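Local coordinates for protein Lys-gingipain W83 (Porphyromonas gingivalis, PDB 6I9A) that cleaves proteins after lysine as a secreted cysteine endopeptidase of family C25, here as its catalytic subunit with the inhibitor KYT-36 bound, at residues Y197-Y201 / W222-L227. Sequence-based numbering, arbitrary orientation.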
loop_
_atom_site.group_PDB
_atom_site.type_symbol
_atom_site.label_atom_id
_atom_site.label_comp_id
_atom_site.label_asym_id
_atom_site.label_seq_id
_atom_site.Cartn_x
_atom_site.Cartn_y
_atom_site.Cartn_z
ATOM N N TYR A 197 18.055 14.013 -17.956
ATOM C CA TYR A 197 16.744 13.604 -17.422
ATOM C C TYR A 197 15.575 14.301 -18.090
ATOM O O TYR A 197 14.416 14.060 -17.716
ATOM C CB TYR A 197 16.703 13.890 -15.920
ATOM C CG TYR A 197 17.672 13.038 -15.128
ATOM C CD1 TYR A 197 17.411 11.685 -14.901
ATOM C CD2 TYR A 197 18.845 13.578 -14.619
ATOM C CE1 TYR A 197 18.278 10.894 -14.152
ATOM C CE2 TYR A 197 19.717 12.806 -13.846
ATOM C CZ TYR A 197 19.430 11.457 -13.635
ATOM O OH TYR A 197 20.314 10.718 -12.889
ATOM N N THR A 198 15.872 15.202 -19.021
ATOM C CA THR A 198 14.873 16.028 -19.667
ATOM C C THR A 198 13.624 15.265 -20.084
ATOM O O THR A 198 13.736 14.210 -20.734
ATOM C CB THR A 198 15.488 16.634 -20.914
ATOM O OG1 THR A 198 16.779 17.145 -20.576
ATOM C CG2 THR A 198 14.616 17.722 -21.485
ATOM N N GLY A 199 12.477 15.750 -19.627
ATOM C CA GLY A 199 11.181 15.194 -19.989
ATOM C C GLY A 199 10.762 13.966 -19.203
ATOM O O GLY A 199 9.686 13.417 -19.459
ATOM N N CYS A 200 11.539 13.559 -18.205
ATOM C CA CYS A 200 11.227 12.299 -17.512
ATOM C C CYS A 200 9.885 12.305 -16.787
ATOM O O CYS A 200 9.305 11.241 -16.636
ATOM C CB CYS A 200 12.343 11.898 -16.553
ATOM S SG CYS A 200 12.641 13.081 -15.207
ATOM N N TYR A 201 9.390 13.454 -16.330
ATOM C CA TYR A 201 8.116 13.461 -15.592
ATOM C C TYR A 201 6.897 13.653 -16.505
ATOM O O TYR A 201 5.777 13.546 -16.018
ATOM C CB TYR A 201 8.146 14.491 -14.465
ATOM C CG TYR A 201 9.223 14.137 -13.438
ATOM C CD1 TYR A 201 9.193 12.913 -12.759
ATOM C CD2 TYR A 201 10.248 15.037 -13.131
ATOM C CE1 TYR A 201 10.137 12.598 -11.796
ATOM C CE2 TYR A 201 11.213 14.718 -12.183
ATOM C CZ TYR A 201 11.146 13.497 -11.520
ATOM O OH TYR A 201 12.073 13.159 -10.561
ATOM N N TRP A 222 11.079 15.443 -5.172
ATOM C CA TRP A 222 12.145 14.588 -5.693
ATOM C C TRP A 222 13.142 15.611 -6.249
ATOM O O TRP A 222 12.774 16.435 -7.093
ATOM C CB TRP A 222 11.638 13.612 -6.756
ATOM C CG TRP A 222 10.742 12.557 -6.200
ATOM C CD1 TRP A 222 10.585 12.196 -4.889
ATOM C CD2 TRP A 222 9.999 11.612 -6.968
ATOM N NE1 TRP A 222 9.760 11.103 -4.802
ATOM C CE2 TRP A 222 9.382 10.725 -6.066
ATOM C CE3 TRP A 222 9.764 11.448 -8.348
ATOM C CZ2 TRP A 222 8.623 9.615 -6.490
ATOM C CZ3 TRP A 222 8.956 10.387 -8.763
ATOM C CH2 TRP A 222 8.388 9.491 -7.838
ATOM N N ALA A 223 14.380 15.643 -5.758
ATOM C CA ALA A 223 15.207 16.827 -5.969
ATOM C C ALA A 223 15.916 16.923 -7.313
ATOM O O ALA A 223 16.135 18.059 -7.783
ATOM C CB ALA A 223 16.227 16.955 -4.849
ATOM N N ASP A 224 16.336 15.810 -7.898
ATOM C CA ASP A 224 17.107 15.925 -9.165
ATOM C C ASP A 224 17.124 14.569 -9.868
ATOM O O ASP A 224 17.828 13.649 -9.421
ATOM C CB ASP A 224 18.554 16.368 -8.867
ATOM C CG ASP A 224 19.342 16.687 -10.110
ATOM O OD1 ASP A 224 18.873 16.383 -11.202
ATOM O OD2 ASP A 224 20.486 17.216 -9.974
ATOM N N PRO A 225 16.343 14.400 -10.931
ATOM C CA PRO A 225 15.567 15.443 -11.613
ATOM C C PRO A 225 14.433 15.967 -10.739
ATOM O O PRO A 225 13.780 15.210 -10.008
ATOM C CB PRO A 225 15.033 14.736 -12.857
ATOM C CG PRO A 225 15.051 13.254 -12.508
ATOM C CD PRO A 225 16.299 13.132 -11.666
ATOM N N LEU A 226 14.188 17.264 -10.814
ATOM C CA LEU A 226 13.305 17.936 -9.918
ATOM C C LEU A 226 11.828 17.749 -10.247
ATOM O O LEU A 226 11.356 18.008 -11.373
ATOM C CB LEU A 226 13.636 19.449 -9.957
ATOM C CG LEU A 226 12.816 20.358 -9.023
ATOM C CD1 LEU A 226 13.149 20.068 -7.536
ATOM C CD2 LEU A 226 13.101 21.840 -9.311
ATOM N N LEU A 227 11.067 17.365 -9.206
ATOM C CA LEU A 227 9.602 17.300 -9.257
ATOM C C LEU A 227 9.116 17.858 -7.954
ATOM O O LEU A 227 9.290 17.228 -6.907
ATOM C CB LEU A 227 9.115 15.874 -9.457
ATOM C CG LEU A 227 7.598 15.681 -9.559
ATOM C CD1 LEU A 227 7.006 16.374 -10.794
ATOM C CD2 LEU A 227 7.248 14.192 -9.546
#
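Tyr197 and Tyr201 both set CG anti to their own carbonyl carbon (chi1 -63° for Tyr201), which directs the two rings at the beta hairpin 222-227, Tyr197 against Pro225 and Tyr201 against Pro225 and Leu227. A type II beta turn from Tyr197 to Cys200 spaces these tyrosines, and Pro225, preceded by a cis peptide bond in the hairpin loop, wedges between them. Pro225 CD sits over the centre of the Tyr197 ring in a CH-pi contact, 3.6 Å from the centroid and 9° off the normal. The Tyr197 hydroxyl is hydrogen-bonded to Ala157 O. Pro225 CG packs 3.6 Å from Cys200 SG, and that sulfur also covers one face of the Tyr201 ring. Leu227 CB lies over the opposite face, offset toward the rim, so the phenol is sandwiched. Tyr201 CE1 meets the edge of the Trp222 indole, 3.7 Å from CE3. Trp222 in turn stacks on Tyr213 and Phe261. Ala223 touches the inhibitor and bonds through its backbone to His216, inferred to be the catalytic proton donor, so the hairpin that 197-201 packs on borders the active site. Tyr201 OH donates to Pro225 O at 2.7 Å, arriving 43° out of the carbonyl plane.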